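Local atomic coordinates of alkaline phosphatase (Antarctic bacterium, PDB entry 2W5V), a protein that probably hydrolyses phosphate monoesters under alkaline conditions through a phosphoserine intermediate, using a metal centre of two zinc ions and one magnesium ion. Residues B[47-52]-B[268-273]; B[52-55]-B[60-63]; B[230-235]-B[281-286]. The protein carries 1 engineered substitution. All blocks are in the same frame, centred on the assembly; numbering follows the deposited sequence.

Contact 1 (B[47-52]-B[268-273]); sequences LSQISS and SYLISE. With MG (magnesium ion), chain J.
Leu-270 brings both methyls of its forked end against the aliphatic part of Gln-49: CD2 lies 3.8 Å from Gln-49 CG and CD1 3.9 Å from that same carbon, the two side chains crossing at about a right angle. The leucine reaches across because its CG stands anti to the backbone N (chi1 -171°). The glutamine chain bends at its CB-CG bond (chi2 84°), carrying its amide out of the contact: NE2 is hydrogen-bonded to Glu-303, while OE1 takes a weak bond from the backbone N of Gly-46. The second touch is lighter, Ser-52 OG standing 4.1 Å from Ile-271 CG1. That hydroxyl is turned back on its own helix, giving its proton to Gln-49 O over 2.7 Å, in the carbonyl plane and at a C=O...O angle of 150°. Here the short helix 47-52 packs on the first turns of the long helix 267-291, on the dimer side of the alkaline phosphatase fold; Ser-51 OG is hydrogen-bonded to the second subunit. At the far end of segment 268-273, Ser-268 OG binds a magnesium ion at 2.5 Å, together with four waters and Asn-266. Water 1 of that shell also accepts from Ser-268 N.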
ATOM      1  N   LEU B  47      -1.608   4.747   1.898  1.00 10.77           N
ATOM      2  CA  LEU B  47      -1.036   3.761   2.808  1.00 14.54           C
ATOM      3  C   LEU B  47      -0.220   4.441   3.909  1.00 14.12           C
ATOM      4  O   LEU B  47      -0.155   3.940   5.032  1.00 13.97           O
ATOM      5  CB  LEU B  47      -0.193   2.745   2.041  1.00 16.21           C
ATOM      6  CG  LEU B  47       0.490   1.644   2.857  1.00 17.89           C
ATOM      7  CD1 LEU B  47      -0.492   0.911   3.768  1.00 12.35           C
ATOM      8  CD2 LEU B  47       1.173   0.679   1.899  1.00 13.85           C
ATOM      9  N   SER B  48       0.380   5.590   3.607  1.00 16.65           N
ATOM     10  CA  SER B  48       1.123   6.326   4.641  1.00 16.25           C
ATOM     11  C   SER B  48       0.191   6.813   5.756  1.00 16.15           C
ATOM     12  O   SER B  48       0.518   6.715   6.941  1.00 18.63           O
ATOM     13  CB  SER B  48       1.885   7.501   4.034  1.00 24.64           C
ATOM     14  OG  SER B  48       2.992   7.060   3.256  1.00 21.63           O
ATOM     15  N   GLN B  49      -0.978   7.319   5.378  1.00 17.25           N
ATOM     16  CA  GLN B  49      -1.965   7.756   6.363  1.00 14.52           C
ATOM     17  C   GLN B  49      -2.426   6.582   7.212  1.00 16.11           C
ATOM     18  O   GLN B  49      -2.506   6.680   8.436  1.00 17.11           O
ATOM     19  CB  GLN B  49      -3.183   8.383   5.681  1.00 16.42           C
ATOM     20  CG  GLN B  49      -2.990   9.811   5.195  1.00 17.05           C
ATOM     21  CD  GLN B  49      -2.342   9.882   3.829  1.00 19.96           C
ATOM     22  OE1 GLN B  49      -1.830   8.887   3.319  1.00 23.24           O
ATOM     23  NE2 GLN B  49      -2.361  11.065   3.229  1.00 16.91           N
ATOM     24  N   ILE B  50      -2.739   5.472   6.552  1.00 14.92           N
ATOM     25  CA  ILE B  50      -3.138   4.255   7.246  1.00 12.10           C
ATOM     26  C   ILE B  50      -2.051   3.831   8.224  1.00 16.78           C
ATOM     27  O   ILE B  50      -2.333   3.439   9.359  1.00 17.49           O
ATOM     28  CB  ILE B  50      -3.400   3.100   6.241  1.00 15.00           C
ATOM     29  CG1 ILE B  50      -4.652   3.387   5.390  1.00 18.66           C
ATOM     30  CG2 ILE B  50      -3.520   1.766   6.965  1.00 15.84           C
ATOM     31  CD1 ILE B  50      -4.727   2.514   4.135  1.00 17.81           C
ATOM     32  N   SER B  51      -0.802   3.916   7.777  1.00 13.42           N
ATOM     33  CA  SER B  51       0.333   3.517   8.606  1.00 14.96           C
ATOM     34  C   SER B  51       0.444   4.294   9.924  1.00 17.97           C
ATOM     35  O   SER B  51       0.937   3.767  10.929  1.00 20.03           O
ATOM     36  CB  SER B  51       1.625   3.660   7.812  1.00 15.72           C
ATOM     37  OG  SER B  51       1.625   2.757   6.726  1.00 19.23           O
ATOM     38  N   SER B  52      -0.021   5.540   9.935  1.00 21.25           N
ATOM     39  CA  SER B  52       0.088   6.348  11.146  1.00 19.40           C
ATOM     40  C   SER B  52      -0.633   5.711  12.334  1.00 20.67           C
ATOM     41  O   SER B  52      -0.226   5.908  13.472  1.00 24.26           O
ATOM     42  CB  SER B  52      -0.382   7.797  10.912  1.00 18.96           C
ATOM     43  OG  SER B  52      -1.782   7.873  10.709  1.00 21.53           O
ATOM     44  N   SER B 268      -1.699  16.439  13.245  1.00 22.41           N
ATOM     45  CA  SER B 268      -2.535  15.993  14.354  1.00 26.83           C
ATOM     46  C   SER B 268      -3.998  15.874  13.926  1.00 17.37           C
ATOM     47  O   SER B 268      -4.710  14.983  14.380  1.00 26.31           O
ATOM     48  CB  SER B 268      -2.397  16.891  15.586  1.00 22.90           C
ATOM     49  OG  SER B 268      -2.953  18.171  15.367  1.00 25.52           O
ATOM     50  N   TYR B 269      -4.432  16.773  13.053  1.00 22.72           N
ATOM     51  CA  TYR B 269      -5.788  16.728  12.507  1.00 22.12           C
ATOM     52  C   TYR B 269      -5.962  15.425  11.729  1.00 24.09           C
ATOM     53  O   TYR B 269      -6.889  14.645  11.986  1.00 20.96           O
ATOM     54  CB  TYR B 269      -5.993  17.945  11.603  1.00 21.98           C
ATOM     55  CG  TYR B 269      -7.383  18.151  11.026  1.00 26.27           C
ATOM     56  CD1 TYR B 269      -8.489  17.453  11.506  1.00 24.41           C
ATOM     57  CD2 TYR B 269      -7.588  19.088  10.017  1.00 22.45           C
ATOM     58  CE1 TYR B 269      -9.762  17.669  10.970  1.00 22.79           C
ATOM     59  CE2 TYR B 269      -8.852  19.309   9.480  1.00 26.75           C
ATOM     60  CZ  TYR B 269      -9.931  18.599   9.962  1.00 22.86           C
ATOM     61  OH  TYR B 269     -11.179  18.828   9.421  1.00 22.42           O
ATOM     62  N   LEU B 270      -5.052  15.186  10.787  1.00 21.64           N
ATOM     63  CA  LEU B 270      -5.082  13.980   9.966  1.00 22.80           C
ATOM     64  C   LEU B 270      -5.085  12.732  10.843  1.00 25.60           C
ATOM     65  O   LEU B 270      -5.921  11.839  10.677  1.00 20.18           O
ATOM     66  CB  LEU B 270      -3.870  13.955   9.035  1.00 20.20           C
ATOM     67  CG  LEU B 270      -3.818  12.885   7.947  1.00 28.83           C
ATOM     68  CD1 LEU B 270      -2.921  13.366   6.811  1.00 25.16           C
ATOM     69  CD2 LEU B 270      -3.330  11.543   8.510  1.00 25.54           C
ATOM     70  N   ILE B 271      -4.153  12.685  11.788  1.00 20.22           N
ATOM     71  CA  ILE B 271      -3.989  11.516  12.640  1.00 21.30           C
ATOM     72  C   ILE B 271      -5.216  11.226  13.508  1.00 19.59           C
ATOM     73  O   ILE B 271      -5.665  10.079  13.605  1.00 20.60           O
ATOM     74  CB  ILE B 271      -2.730  11.642  13.517  1.00 27.84           C
ATOM     75  CG1 ILE B 271      -1.482  11.487  12.649  1.00 22.32           C
ATOM     76  CG2 ILE B 271      -2.734  10.586  14.605  1.00 24.01           C
ATOM     77  CD1 ILE B 271      -0.193  11.809  13.370  1.00 25.68           C
ATOM     78  N   SER B 272      -5.771  12.258  14.134  1.00 18.22           N
ATOM     79  CA  SER B 272      -6.936  12.052  14.988  1.00 21.26           C
ATOM     80  C   SER B 272      -8.136  11.590  14.161  1.00 21.88           C
ATOM     81  O   SER B 272      -8.947  10.782  14.626  1.00 20.88           O
ATOM     82  CB  SER B 272      -7.276  13.309  15.807  1.00 24.25           C
ATOM     83  OG  SER B 272      -7.492  14.436  14.980  1.00 31.38           O
ATOM     84  N   GLU B 273      -8.249  12.088  12.933  1.00 20.45           N
ATOM     85  CA  GLU B 273      -9.386  11.708  12.097  1.00 21.65           C
ATOM     86  C   GLU B 273      -9.274  10.250  11.633  1.00 23.67           C
ATOM     87  O   GLU B 273     -10.264   9.519  11.620  1.00 18.00           O
ATOM     88  CB  GLU B 273      -9.548  12.654  10.903  1.00 20.94           C
ATOM     89  CG  GLU B 273      -9.868  14.119  11.272  1.00 18.52           C
ATOM     90  CD  GLU B 273     -11.189  14.290  12.027  1.00 26.39           C
ATOM     91  OE1 GLU B 273     -12.179  13.618  11.674  1.00 24.25           O
ATOM     92  OE2 GLU B 273     -11.246  15.114  12.967  1.00 22.45           O
TER
HETATM   93 MG    MG J1379      -2.089  20.277  14.382  0.91 30.39          MG
HETATM   94  O   HOH W   1      -0.098  18.876  13.811  1.00 27.94           O
HETATM   95  O   HOH W   2      -4.343  21.028  14.919  1.00 34.13           O
HETATM   96  O   HOH W   3      -0.938  20.679  16.673  1.00 35.90           O
HETATM   97  O   HOH W   4      -1.561  22.486  13.253  1.00 47.67           O

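Contact 2 (B[52-55]-B[60-63]); sequences STFY and TPNY
In the connection that leads from helix 47-52 to strand 68-73 of the central sheet, Pro-61 sets its ring carbon CG squarely over one face of the Phe-54 ring. This is a CH-pi contact: CG stands 3.6 Å from the centroid of the Phe-54 ring and only 4° off the ring normal, so all six ring carbons lie at nearly the same distance from it. The proline meets the aromatic ring with a corner, the two side chains crossing at about a right angle. The same CG also touches Thr-53, the residue before Phe-54, 3.4 Å from its O and 3.5 Å from its OG1, so the proline sits in a notch formed by a carbonyl, a hydroxyl and an aromatic face. Thr-53 OG1 lies between its backbone N and carbonyl carbon (chi1 67°), a placement that lets it bond back to Ile-50 O while its flank lies on the proline. Tyr-63 closes the other end, CD1 coming within 3.8 Å of Thr-53 OG1 and CB within 4.3 Å of Phe-54 CZ. Asp-278 of helix 267-291 receives the backbone N-H groups of Asn-62 and Tyr-63, fixing the start of the 3-10 segment. In the second subunit Lys-73 bonds to Phe-54 O and Leu-341 packs against the Phe-54 side chain. The result is a compact helix-to-strand connection, folded back on itself over a proline-aromatic CH-pi pair and set at the dimer interface of this alkaline phosphatase.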
ATOM      1  N   SER B  52      -0.021   5.540   9.935  1.00 21.25           N
ATOM      2  CA  SER B  52       0.088   6.348  11.146  1.00 19.40           C
ATOM      3  C   SER B  52      -0.633   5.711  12.334  1.00 20.67           C
ATOM      4  O   SER B  52      -0.226   5.908  13.472  1.00 24.26           O
ATOM      5  CB  SER B  52      -0.382   7.797  10.912  1.00 18.96           C
ATOM      6  OG  SER B  52      -1.782   7.873  10.709  1.00 21.53           O
ATOM      7  N   THR B  53      -1.689   4.939  12.080  1.00 15.44           N
ATOM      8  CA  THR B  53      -2.407   4.283  13.176  1.00 18.97           C
ATOM      9  C   THR B  53      -1.546   3.243  13.892  1.00 25.32           C
ATOM     10  O   THR B  53      -1.853   2.846  15.017  1.00 27.13           O
ATOM     11  CB  THR B  53      -3.723   3.617  12.713  1.00 19.46           C
ATOM     12  OG1 THR B  53      -3.439   2.515  11.833  1.00 19.33           O
ATOM     13  CG2 THR B  53      -4.601   4.616  11.980  1.00 21.07           C
ATOM     14  N   PHE B  54      -0.472   2.799  13.240  1.00 22.13           N
ATOM     15  CA  PHE B  54       0.435   1.818  13.829  1.00 23.41           C
ATOM     16  C   PHE B  54       1.480   2.482  14.717  1.00 27.22           C
ATOM     17  O   PHE B  54       2.253   1.794  15.388  1.00 28.24           O
ATOM     18  CB  PHE B  54       1.131   0.985  12.739  1.00 14.48           C
ATOM     19  CG  PHE B  54       0.215   0.007  12.051  1.00 20.92           C
ATOM     20  CD1 PHE B  54      -0.694   0.436  11.102  1.00 17.85           C
ATOM     21  CD2 PHE B  54       0.252  -1.341  12.369  1.00 23.05           C
ATOM     22  CE1 PHE B  54      -1.547  -0.460  10.475  1.00 18.67           C
ATOM     23  CE2 PHE B  54      -0.602  -2.239  11.744  1.00 20.44           C
ATOM     24  CZ  PHE B  54      -1.496  -1.797  10.798  1.00 20.37           C
ATOM     25  N   TYR B  55       1.503   3.814  14.719  1.00 20.67           N
ATOM     26  CA  TYR B  55       2.492   4.563  15.502  1.00 19.92           C
ATOM     27  C   TYR B  55       1.882   5.607  16.425  1.00 28.43           C
ATOM     28  O   TYR B  55       2.478   5.975  17.447  1.00 23.42           O
ATOM     29  CB  TYR B  55       3.491   5.254  14.574  1.00 18.30           C
ATOM     30  CG  TYR B  55       4.349   4.292  13.790  1.00 19.54           C
ATOM     31  CD1 TYR B  55       3.947   3.840  12.543  1.00 18.36           C
ATOM     32  CD2 TYR B  55       5.553   3.821  14.303  1.00 24.95           C
ATOM     33  CE1 TYR B  55       4.711   2.960  11.815  1.00 21.55           C
ATOM     34  CE2 TYR B  55       6.336   2.926  13.578  1.00 24.99           C
ATOM     35  CZ  TYR B  55       5.903   2.499  12.332  1.00 24.97           C
ATOM     36  OH  TYR B  55       6.654   1.614  11.589  1.00 23.76           O
ATOM     37  N   THR B  60      -3.567  -1.781  19.156  1.00 42.43           N
ATOM     38  CA  THR B  60      -3.409  -2.252  17.784  1.00 38.19           C
ATOM     39  C   THR B  60      -4.532  -1.733  16.889  1.00 30.47           C
ATOM     40  O   THR B  60      -5.686  -1.686  17.309  1.00 30.30           O
ATOM     41  CB  THR B  60      -3.408  -3.786  17.748  1.00 44.49           C
ATOM     42  OG1 THR B  60      -2.459  -4.278  18.702  1.00 54.31           O
ATOM     43  CG2 THR B  60      -3.039  -4.291  16.370  1.00 42.08           C
ATOM     44  N   PRO B  61      -4.196  -1.322  15.654  1.00 23.87           N
ATOM     45  CA  PRO B  61      -5.232  -0.855  14.727  1.00 18.61           C
ATOM     46  C   PRO B  61      -6.134  -1.990  14.272  1.00 24.69           C
ATOM     47  O   PRO B  61      -5.678  -3.119  14.109  1.00 22.76           O
ATOM     48  CB  PRO B  61      -4.429  -0.347  13.526  1.00 18.65           C
ATOM     49  CG  PRO B  61      -3.051  -0.138  14.022  1.00 21.84           C
ATOM     50  CD  PRO B  61      -2.841  -1.122  15.115  1.00 23.35           C
ATOM     51  N   ASN B  62      -7.404  -1.683  14.040  1.00 23.69           N
ATOM     52  CA  ASN B  62      -8.334  -2.679  13.530  1.00 19.85           C
ATOM     53  C   ASN B  62      -7.973  -3.105  12.108  1.00 18.87           C
ATOM     54  O   ASN B  62      -8.354  -4.184  11.655  1.00 18.27           O
ATOM     55  CB  ASN B  62      -9.770  -2.165  13.647  1.00 18.08           C
ATOM     56  CG  ASN B  62     -10.230  -2.097  15.089  1.00 25.48           C
ATOM     57  OD1 ASN B  62     -10.265  -3.117  15.776  1.00 28.56           O
ATOM     58  ND2 ASN B  62     -10.569  -0.901  15.561  1.00 26.12           N
ATOM     59  N   TYR B  63      -7.204  -2.272  11.415  1.00 16.91           N
ATOM     60  CA  TYR B  63      -6.636  -2.694  10.137  1.00 14.05           C
ATOM     61  C   TYR B  63      -6.011  -4.096  10.207  1.00 20.47           C
ATOM     62  O   TYR B  63      -6.080  -4.854   9.242  1.00 22.40           O
ATOM     63  CB  TYR B  63      -5.584  -1.694   9.637  1.00 19.32           C
ATOM     64  CG  TYR B  63      -6.151  -0.438   9.020  1.00 16.50           C
ATOM     65  CD1 TYR B  63      -6.107   0.773   9.698  1.00 17.90           C
ATOM     66  CD2 TYR B  63      -6.736  -0.464   7.763  1.00 17.54           C
ATOM     67  CE1 TYR B  63      -6.639   1.932   9.136  1.00 20.43           C
ATOM     68  CE2 TYR B  63      -7.270   0.687   7.187  1.00 16.65           C
ATOM     69  CZ  TYR B  63      -7.217   1.882   7.877  1.00 21.19           C
ATOM     70  OH  TYR B  63      -7.738   3.031   7.308  1.00 18.13           O
TER

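Contact 3 (B[230-235]-B[281-286]); sequences FLSAAT and IGTALA
Ser-232 and Thr-283 meet where the two segments come nearest, their CA atoms 6.1 Å apart. Thr-283 OG1 is wedged against the serine, 3.3 Å from Ser-232 OG and equally 3.3 Å from Ser-232 CB, and Thr-283 CG2 lies 3.9 Å from Ser-232 O. The threonine divides its branches by chi1 (-61°): OG1 goes beside its backbone N, where Asp-279 O offers a weak hydrogen bond, and the methyl goes beside its carbonyl carbon. This tight spot is partly exposed. Deeper in, spacing is wider: Thr-235 is buried and directed at the other helix, yet its nearest approach to segment 281-286 is CG2, 4.8 Å from Thr-283 CG2. Its OG1 instead gives a proton to Leu-231 O at 2.8 Å, tilted 32° from the carbonyl plane and on the face opposite Thr-235 N; Ser-253 OG is a further partner. Below, Leu-231 and Ala-234 rest on strand 124-129, and Ile-281 and Ala-284 on strand 294-299, so helices 230-242 and 267-291 lie side by side on the central sheet. Small hydroxyl side chains where the segments are closest let the two backbones come this near, with no charged group of either segment between them.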
ATOM      1  N   PHE B 230     -18.980   9.737  17.132  1.00 29.51           N
ATOM      2  CA  PHE B 230     -20.058   9.854  16.154  1.00 27.90           C
ATOM      3  C   PHE B 230     -19.999   8.801  15.041  1.00 26.76           C
ATOM      4  O   PHE B 230     -20.985   8.121  14.764  1.00 23.35           O
ATOM      5  CB  PHE B 230     -20.067  11.235  15.513  1.00 25.43           C
ATOM      6  CG  PHE B 230     -20.956  11.316  14.306  1.00 23.51           C
ATOM      7  CD1 PHE B 230     -22.336  11.314  14.452  1.00 24.11           C
ATOM      8  CD2 PHE B 230     -20.419  11.375  13.031  1.00 26.85           C
ATOM      9  CE1 PHE B 230     -23.169  11.389  13.342  1.00 23.90           C
ATOM     10  CE2 PHE B 230     -21.244  11.444  11.912  1.00 21.74           C
ATOM     11  CZ  PHE B 230     -22.623  11.451  12.071  1.00 28.92           C
ATOM     12  N   LEU B 231     -18.850   8.674  14.384  1.00 24.73           N
ATOM     13  CA  LEU B 231     -18.784   7.803  13.216  1.00 23.86           C
ATOM     14  C   LEU B 231     -19.108   6.354  13.593  1.00 28.21           C
ATOM     15  O   LEU B 231     -19.932   5.712  12.946  1.00 24.00           O
ATOM     16  CB  LEU B 231     -17.426   7.917  12.508  1.00 19.36           C
ATOM     17  CG  LEU B 231     -17.244   7.107  11.225  1.00 22.19           C
ATOM     18  CD1 LEU B 231     -18.277   7.500  10.180  1.00 24.08           C
ATOM     19  CD2 LEU B 231     -15.838   7.298  10.688  1.00 25.02           C
ATOM     20  N   SER B 232     -18.477   5.840  14.643  1.00 25.04           N
ATOM     21  CA  SER B 232     -18.793   4.489  15.098  1.00 23.58           C
ATOM     22  C   SER B 232     -20.253   4.356  15.529  1.00 26.30           C
ATOM     23  O   SER B 232     -20.951   3.440  15.097  1.00 29.03           O
ATOM     24  CB  SER B 232     -17.873   4.058  16.240  1.00 21.69           C
ATOM     25  OG  SER B 232     -16.547   3.910  15.770  1.00 31.26           O
ATOM     26  N   ALA B 233     -20.706   5.267  16.385  1.00 23.49           N
ATOM     27  CA  ALA B 233     -22.059   5.195  16.929  1.00 22.33           C
ATOM     28  C   ALA B 233     -23.115   5.248  15.827  1.00 25.67           C
ATOM     29  O   ALA B 233     -24.113   4.531  15.881  1.00 25.30           O
ATOM     30  CB  ALA B 233     -22.294   6.311  17.951  1.00 23.90           C
ATOM     31  N   ALA B 234     -22.893   6.108  14.833  1.00 23.20           N
ATOM     32  CA  ALA B 234     -23.852   6.271  13.746  1.00 25.40           C
ATOM     33  C   ALA B 234     -23.843   5.058  12.821  1.00 27.93           C
ATOM     34  O   ALA B 234     -24.882   4.656  12.304  1.00 21.93           O
ATOM     35  CB  ALA B 234     -23.569   7.542  12.967  1.00 25.67           C
ATOM     36  N   THR B 235     -22.665   4.475  12.616  1.00 23.10           N
ATOM     37  CA  THR B 235     -22.561   3.248  11.836  1.00 21.65           C
ATOM     38  C   THR B 235     -23.272   2.097  12.558  1.00 22.93           C
ATOM     39  O   THR B 235     -24.005   1.316  11.946  1.00 22.89           O
ATOM     40  CB  THR B 235     -21.084   2.875  11.588  1.00 22.35           C
ATOM     41  OG1 THR B 235     -20.445   3.935  10.869  1.00 23.87           O
ATOM     42  CG2 THR B 235     -20.980   1.600  10.775  1.00 24.17           C
ATOM     43  N   ILE B 281     -13.960   1.106  11.789  1.00 23.23           N
ATOM     44  CA  ILE B 281     -13.627  -0.198  11.224  1.00 17.50           C
ATOM     45  C   ILE B 281     -13.866  -1.304  12.254  1.00 23.88           C
ATOM     46  O   ILE B 281     -14.456  -2.333  11.941  1.00 20.12           O
ATOM     47  CB  ILE B 281     -12.162  -0.266  10.738  1.00 19.21           C
ATOM     48  CG1 ILE B 281     -11.934   0.686   9.559  1.00 15.58           C
ATOM     49  CG2 ILE B 281     -11.802  -1.697  10.348  1.00 19.57           C
ATOM     50  CD1 ILE B 281     -10.474   0.716   9.088  1.00 20.27           C
ATOM     51  N   GLY B 282     -13.407  -1.085  13.485  1.00 23.40           N
ATOM     52  CA  GLY B 282     -13.601  -2.048  14.560  1.00 23.21           C
ATOM     53  C   GLY B 282     -15.074  -2.328  14.818  1.00 24.22           C
ATOM     54  O   GLY B 282     -15.476  -3.463  15.092  1.00 20.65           O
ATOM     55  N   THR B 283     -15.888  -1.284  14.729  1.00 21.36           N
ATOM     56  CA  THR B 283     -17.327  -1.429  14.910  1.00 25.30           C
ATOM     57  C   THR B 283     -17.928  -2.324  13.826  1.00 23.37           C
ATOM     58  O   THR B 283     -18.675  -3.259  14.114  1.00 22.63           O
ATOM     59  CB  THR B 283     -18.018  -0.062  14.872  1.00 28.49           C
ATOM     60  OG1 THR B 283     -17.516   0.750  15.938  1.00 28.56           O
ATOM     61  CG2 THR B 283     -19.519  -0.214  15.013  1.00 28.35           C
ATOM     62  N   ALA B 284     -17.604  -2.032  12.573  1.00 25.18           N
ATOM     63  CA  ALA B 284     -18.136  -2.816  11.465  1.00 22.26           C
ATOM     64  C   ALA B 284     -17.690  -4.268  11.591  1.00 28.55           C
ATOM     65  O   ALA B 284     -18.494  -5.186  11.434  1.00 25.63           O
ATOM     66  CB  ALA B 284     -17.676  -2.246  10.152  1.00 18.56           C
ATOM     67  N   LEU B 285     -16.400  -4.467  11.863  1.00 22.33           N
ATOM     68  CA  LEU B 285     -15.833  -5.812  11.942  1.00 17.08           C
ATOM     69  C   LEU B 285     -16.407  -6.606  13.107  1.00 25.53           C
ATOM     70  O   LEU B 285     -16.627  -7.810  12.995  1.00 24.06           O
ATOM     71  CB  LEU B 285     -14.305  -5.757  12.038  1.00 18.79           C
ATOM     72  CG  LEU B 285     -13.570  -5.338  10.770  1.00 17.49           C
ATOM     73  CD1 LEU B 285     -12.060  -5.330  11.005  1.00 19.81           C
ATOM     74  CD2 LEU B 285     -13.932  -6.284   9.643  1.00 22.90           C
ATOM     75  N   ALA B 286     -16.648  -5.935  14.227  1.00 24.50           N
ATOM     76  CA  ALA B 286     -17.243  -6.606  15.378  1.00 28.26           C
ATOM     77  C   ALA B 286     -18.626  -7.141  15.004  1.00 27.56           C
ATOM     78  O   ALA B 286     -18.979  -8.270  15.341  1.00 23.05           O
ATOM     79  CB  ALA B 286     -17.336  -5.665  16.561  1.00 22.94           C
TER

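Overall arrangement
Contacts 1 and 2 are buried and share Ser-52, the end of the 47-52 segment; they touch each other where Ile-50 meets the Tyr-63 hydroxyl, and both reach the second subunit. Contact 3 lies at the surface, away from the metal sites and untouched by the second subunit. Helix 267-291 runs through contacts 1 and 3 and also flanks contact 2, where Asn-62 and Tyr-63 lie against Gly-282 and Ile-281 of contact 3. The chemistry follows the setting: aliphatic packing on a helix whose first turn binds magnesium in contact 1, a proline on an aromatic face in contact 2, and two small hydroxyl residues between neighbouring helices in contact 3.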